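Local coordinates for protein acylneuraminate lyase (Mycoplasma synoviae, PDB 4N4P) that is named an acylneuraminate lyase and belongs to the dihydrodipicolinate synthetase family of TIM-barrel proteins, assembled here from four chains, at residues 6-11 / 203-208; 171-176 / 190-195. All blocks are in the same frame, centred on the assembly; numbering follows the deposited sequence.

Contact 1: residues 6-11 / 203-208; sequences KFKGLF and GAKGFI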
# COMPACT_ATOMS: atom_id res chain seq x y z
N LYS A 6 -9.07 -26.57 26.36
CA LYS A 6 -10.01 -25.55 26.78
C LYS A 6 -10.01 -24.32 25.86
O LYS A 6 -10.86 -23.44 26.02
CB LYS A 6 -9.74 -25.11 28.22
CG LYS A 6 -8.51 -24.24 28.34
CD LYS A 6 -7.77 -24.42 29.66
CE LYS A 6 -8.12 -23.43 30.68
NZ LYS A 6 -7.02 -23.17 31.67
N PHE A 7 -9.09 -24.27 24.91
CA PHE A 7 -9.05 -23.14 23.97
C PHE A 7 -9.61 -23.51 22.60
O PHE A 7 -9.48 -22.73 21.65
CB PHE A 7 -7.63 -22.63 23.83
CG PHE A 7 -7.08 -22.05 25.10
CD1 PHE A 7 -7.53 -20.80 25.55
CD2 PHE A 7 -6.10 -22.74 25.83
CE1 PHE A 7 -7.01 -20.23 26.69
CE2 PHE A 7 -5.59 -22.19 27.01
CZ PHE A 7 -6.04 -20.92 27.43
N LYS A 8 -10.22 -24.67 22.51
CA LYS A 8 -10.89 -25.10 21.27
C LYS A 8 -12.25 -24.46 21.17
O LYS A 8 -12.96 -24.32 22.18
CB LYS A 8 -11.02 -26.61 21.25
CG LYS A 8 -9.65 -27.27 21.07
CD LYS A 8 -9.67 -28.79 21.17
CE LYS A 8 -8.28 -29.32 20.83
NZ LYS A 8 -8.33 -30.82 20.65
N GLY A 9 -12.63 -24.09 19.95
CA GLY A 9 -13.99 -23.69 19.67
C GLY A 9 -14.15 -22.19 19.50
O GLY A 9 -13.23 -21.48 19.05
N LEU A 10 -15.33 -21.70 19.88
CA LEU A 10 -15.67 -20.30 19.61
C LEU A 10 -15.56 -19.41 20.84
O LEU A 10 -16.14 -19.71 21.90
CB LEU A 10 -17.08 -20.18 19.06
CG LEU A 10 -17.33 -20.87 17.74
CD1 LEU A 10 -18.83 -20.67 17.38
CD2 LEU A 10 -16.42 -20.29 16.64
N PHE A 11 -14.84 -18.31 20.66
CA PHE A 11 -14.65 -17.27 21.68
C PHE A 11 -15.12 -15.92 21.12
O PHE A 11 -14.32 -15.21 20.52
CB PHE A 11 -13.16 -17.14 22.01
CG PHE A 11 -12.61 -18.29 22.82
CD1 PHE A 11 -12.57 -19.57 22.30
CD2 PHE A 11 -12.15 -18.07 24.10
CE1 PHE A 11 -12.07 -20.64 23.05
CE2 PHE A 11 -11.61 -19.12 24.87
CZ PHE A 11 -11.60 -20.40 24.36
N GLY A 203 -5.27 -25.84 10.40
CA GLY A 203 -5.00 -26.36 11.76
C GLY A 203 -5.48 -25.53 12.95
O GLY A 203 -5.25 -25.91 14.09
N ALA A 204 -6.08 -24.38 12.69
CA ALA A 204 -6.74 -23.62 13.76
C ALA A 204 -7.84 -24.44 14.41
O ALA A 204 -8.61 -25.12 13.73
CB ALA A 204 -7.33 -22.32 13.19
N LYS A 205 -7.95 -24.36 15.73
CA LYS A 205 -9.00 -25.09 16.42
C LYS A 205 -9.80 -24.18 17.34
O LYS A 205 -10.87 -24.57 17.86
CB LYS A 205 -8.39 -26.25 17.23
CG LYS A 205 -7.81 -27.35 16.37
CD LYS A 205 -7.29 -28.48 17.26
CE LYS A 205 -6.75 -29.67 16.44
NZ LYS A 205 -7.85 -30.55 15.95
N GLY A 206 -9.28 -22.98 17.54
CA GLY A 206 -9.88 -21.98 18.42
C GLY A 206 -10.01 -20.68 17.63
O GLY A 206 -9.10 -20.31 16.87
N PHE A 207 -11.15 -20.03 17.80
CA PHE A 207 -11.51 -18.85 17.00
C PHE A 207 -11.99 -17.73 17.89
O PHE A 207 -12.91 -17.89 18.68
CB PHE A 207 -12.56 -19.23 15.97
CG PHE A 207 -12.11 -20.34 15.09
CD1 PHE A 207 -12.29 -21.66 15.47
CD2 PHE A 207 -11.41 -20.05 13.92
CE1 PHE A 207 -11.78 -22.69 14.67
CE2 PHE A 207 -10.92 -21.06 13.10
CZ PHE A 207 -11.10 -22.38 13.48
N ILE A 208 -11.35 -16.56 17.75
CA ILE A 208 -11.81 -15.40 18.49
C ILE A 208 -12.41 -14.42 17.48
O ILE A 208 -11.80 -14.14 16.45
CB ILE A 208 -10.69 -14.70 19.25
CG1 ILE A 208 -10.10 -15.64 20.34
CG2 ILE A 208 -11.20 -13.43 19.90
CD1 ILE A 208 -8.78 -15.15 20.91
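Leu-10 and Phe-207 pair on the outer face of two neighbouring parallel strands, while Phe-11 and Ile-208 pair on the inner one, the arrangement of first and last strand where a TIM barrel closes on itself. Outside, the leucine side chain runs at a slant to the phenylalanine, and its CD2 branch reaches back to Phe-207 CB at 4.1 Å. The Phe-207 ring, with CG anti to the carbonyl carbon (chi1 -56°), turns an edge to the carbonyl oxygen of Gly-9. Inside, Ile-208 CG1 packs against Phe-11 CB at 3.8 Å, and the Phe-11 ring presents its edge to the carbonyl oxygen of Phe-207. Three backbone hydrogen bonds, all 2.8 Å long, join the strands: Gly-9 N to Lys-205 O, Phe-207 N to Gly-9 O and Phe-11 N to Phe-207 O. Gly-206 CA makes a CA-H...O contact with Phe-7 O at 3.3 Å. At the exposed end, Lys-8 and Lys-205 lie alongside each other, Lys-8 CE against Lys-205 CD at 3.8 Å, with their ammonium groups 4.7 Å apart from NZ to NZ; a salt bridge from Lys-8 to Asp-5 probably eases the repulsion. Helix 212-227 covers Leu-10, helix 196-201 packs on Phe-207, and Phe-11 reaches across to strands 78-82 and 187-190, so the pair of strands lies between the helical layer and the barrel interior.

Contact 2: residues 171-176 / 190-195; sequences TDLFAF and FAWDEA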
# COMPACT_ATOMS: atom_id res chain seq x y z
N THR A 171 -5.29 -10.84 7.59
CA THR A 171 -5.89 -11.46 6.40
C THR A 171 -4.90 -12.31 5.58
O THR A 171 -5.25 -12.89 4.53
CB THR A 171 -6.57 -10.40 5.52
OG1 THR A 171 -5.61 -9.40 5.16
CG2 THR A 171 -7.68 -9.76 6.31
N ASP A 172 -3.68 -12.43 6.08
CA ASP A 172 -2.63 -13.10 5.35
C ASP A 172 -2.64 -14.57 5.77
O ASP A 172 -2.11 -14.93 6.83
CB ASP A 172 -1.31 -12.41 5.67
CG ASP A 172 -0.13 -13.04 4.97
OD1 ASP A 172 -0.30 -14.11 4.35
OD2 ASP A 172 0.96 -12.46 5.03
N LEU A 173 -3.26 -15.43 4.96
CA LEU A 173 -3.32 -16.85 5.31
C LEU A 173 -2.03 -17.61 5.01
O LEU A 173 -1.85 -18.70 5.54
CB LEU A 173 -4.52 -17.53 4.69
CG LEU A 173 -5.86 -16.89 5.16
CD1 LEU A 173 -7.00 -17.70 4.66
CD2 LEU A 173 -5.96 -16.77 6.66
N PHE A 174 -1.14 -17.01 4.23
CA PHE A 174 0.17 -17.62 3.98
C PHE A 174 1.02 -17.47 5.25
O PHE A 174 1.58 -18.44 5.73
CB PHE A 174 0.86 -17.01 2.75
CG PHE A 174 2.16 -17.66 2.38
CD1 PHE A 174 2.32 -19.03 2.47
CD2 PHE A 174 3.23 -16.89 1.93
CE1 PHE A 174 3.52 -19.63 2.12
CE2 PHE A 174 4.46 -17.50 1.56
CZ PHE A 174 4.59 -18.87 1.67
N ALA A 175 1.08 -16.26 5.82
CA ALA A 175 1.82 -16.09 7.07
C ALA A 175 1.27 -17.00 8.15
O ALA A 175 2.04 -17.51 8.97
CB ALA A 175 1.80 -14.63 7.53
N PHE A 176 -0.05 -17.22 8.16
CA PHE A 176 -0.66 -18.09 9.14
C PHE A 176 -0.15 -19.52 8.94
O PHE A 176 0.23 -20.21 9.89
CB PHE A 176 -2.20 -18.09 9.06
CG PHE A 176 -2.84 -19.00 10.08
CD1 PHE A 176 -2.68 -18.75 11.44
CD2 PHE A 176 -3.53 -20.14 9.68
CE1 PHE A 176 -3.23 -19.61 12.41
CE2 PHE A 176 -4.11 -21.01 10.64
CZ PHE A 176 -3.95 -20.74 12.00
N PHE A 190 -7.45 -18.23 16.00
CA PHE A 190 -7.67 -17.63 14.68
C PHE A 190 -8.77 -16.54 14.76
O PHE A 190 -9.89 -16.81 15.18
CB PHE A 190 -8.04 -18.73 13.68
CG PHE A 190 -7.99 -18.29 12.26
CD1 PHE A 190 -6.78 -18.24 11.57
CD2 PHE A 190 -9.15 -17.89 11.61
CE1 PHE A 190 -6.73 -17.80 10.24
CE2 PHE A 190 -9.12 -17.47 10.27
CZ PHE A 190 -7.92 -17.42 9.59
N ALA A 191 -8.43 -15.32 14.37
CA ALA A 191 -9.29 -14.17 14.64
C ALA A 191 -9.75 -13.46 13.37
O ALA A 191 -10.03 -12.26 13.39
CB ALA A 191 -8.62 -13.20 15.62
N TRP A 192 -9.88 -14.19 12.28
CA TRP A 192 -10.46 -13.59 11.07
C TRP A 192 -11.72 -14.37 10.70
O TRP A 192 -11.67 -15.41 10.06
CB TRP A 192 -9.44 -13.51 9.92
CG TRP A 192 -10.01 -12.86 8.65
CD1 TRP A 192 -11.03 -11.96 8.57
CD2 TRP A 192 -9.57 -13.09 7.31
NE1 TRP A 192 -11.26 -11.60 7.24
CE2 TRP A 192 -10.36 -12.27 6.45
CE3 TRP A 192 -8.57 -13.88 6.74
CZ2 TRP A 192 -10.19 -12.24 5.07
CZ3 TRP A 192 -8.41 -13.86 5.36
CH2 TRP A 192 -9.21 -13.05 4.55
N ASP A 193 -12.87 -13.85 11.17
CA ASP A 193 -14.14 -14.55 11.13
C ASP A 193 -14.50 -15.00 9.71
O ASP A 193 -15.04 -16.11 9.51
CB ASP A 193 -15.27 -13.64 11.66
CG ASP A 193 -14.98 -13.05 13.04
OD1 ASP A 193 -13.81 -12.73 13.31
OD2 ASP A 193 -15.93 -12.87 13.84
N GLU A 194 -14.22 -14.14 8.74
CA GLU A 194 -14.58 -14.45 7.35
C GLU A 194 -13.75 -15.59 6.73
O GLU A 194 -13.99 -15.99 5.59
CB GLU A 194 -14.46 -13.20 6.50
CG GLU A 194 -15.41 -12.11 6.95
CD GLU A 194 -14.98 -10.72 6.47
OE1 GLU A 194 -13.76 -10.48 6.27
OE2 GLU A 194 -15.88 -9.87 6.27
N ALA A 195 -12.79 -16.10 7.47
CA ALA A 195 -11.93 -17.14 6.92
C ALA A 195 -11.87 -18.35 7.82
O ALA A 195 -10.89 -19.11 7.80
CB ALA A 195 -10.53 -16.59 6.67
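Thr-171 and Trp-192 bring the two backbones nearest, their CA atoms 6.9 Å apart, where the loop leading into helix 173-182 faces the one that follows strand 187-190; both belong to the beta-alpha units of a TIM barrel. The methyl CG2 of Thr-171 sits over the six-membered ring of the indole in a CH-pi contact, 3.7 Å from its centroid. Ala-195 CB lies on the opposite face, toward the rim. Leu-173 comes in at the edge of the same indole, roughly at right angles to it, and splits its branches: CD2 meets Phe-190 CZ at 3.6 Å, at the edge of that ring, while CD1 approaches Ala-195 CB. Phe-190, its CG anti to the backbone N (chi1 -167°), points its own edge into the face of Phe-176. This T-shaped pair has centroids 5.0 Å apart and planes at 68°, with Phe-190 CD1 over the middle of the Phe-176 ring. Asp-172 is the N-cap of the helix: its OD1 accepts a nearly straight bond from Ala-175 N (2.9 Å) and a weak one from Phe-174 N, fixing the helix start from which Leu-173 and Phe-176 reach across. Phe-174 of the second subunit packs on Trp-192, placing the indole beside the subunit interface. The rotation of that indole is held by Glu-194, whose OE1 receives Trp-192 NE1 at 2.9 Å on its anti side, the carboxylate oxygen lying 18° out of the ring plane.

In the fold
Both contacts are largely buried, but contact 1 lies deeper in the barrel and contact 2 beside a neighbouring subunit. Contact 1 joins two strands and relies on backbone hydrogen bonds, with apolar side chains on both faces of the sheet; contact 2 joins a helix start to a loop through aromatic and methyl packing, with no hydrogen bond between its two segments, whose polar groups bond within a segment or to other parts of the chain. Strand 187-190 connects them: Phe-190 N and O pair with Gly-206 O and Ile-208 N, and Phe-190 CB packs on Phe-207 CD2. Phe-190 therefore extends the sheet of contact 1 while its ring serves contact 2, which is nested along the chain within the loop that contact 1 closes.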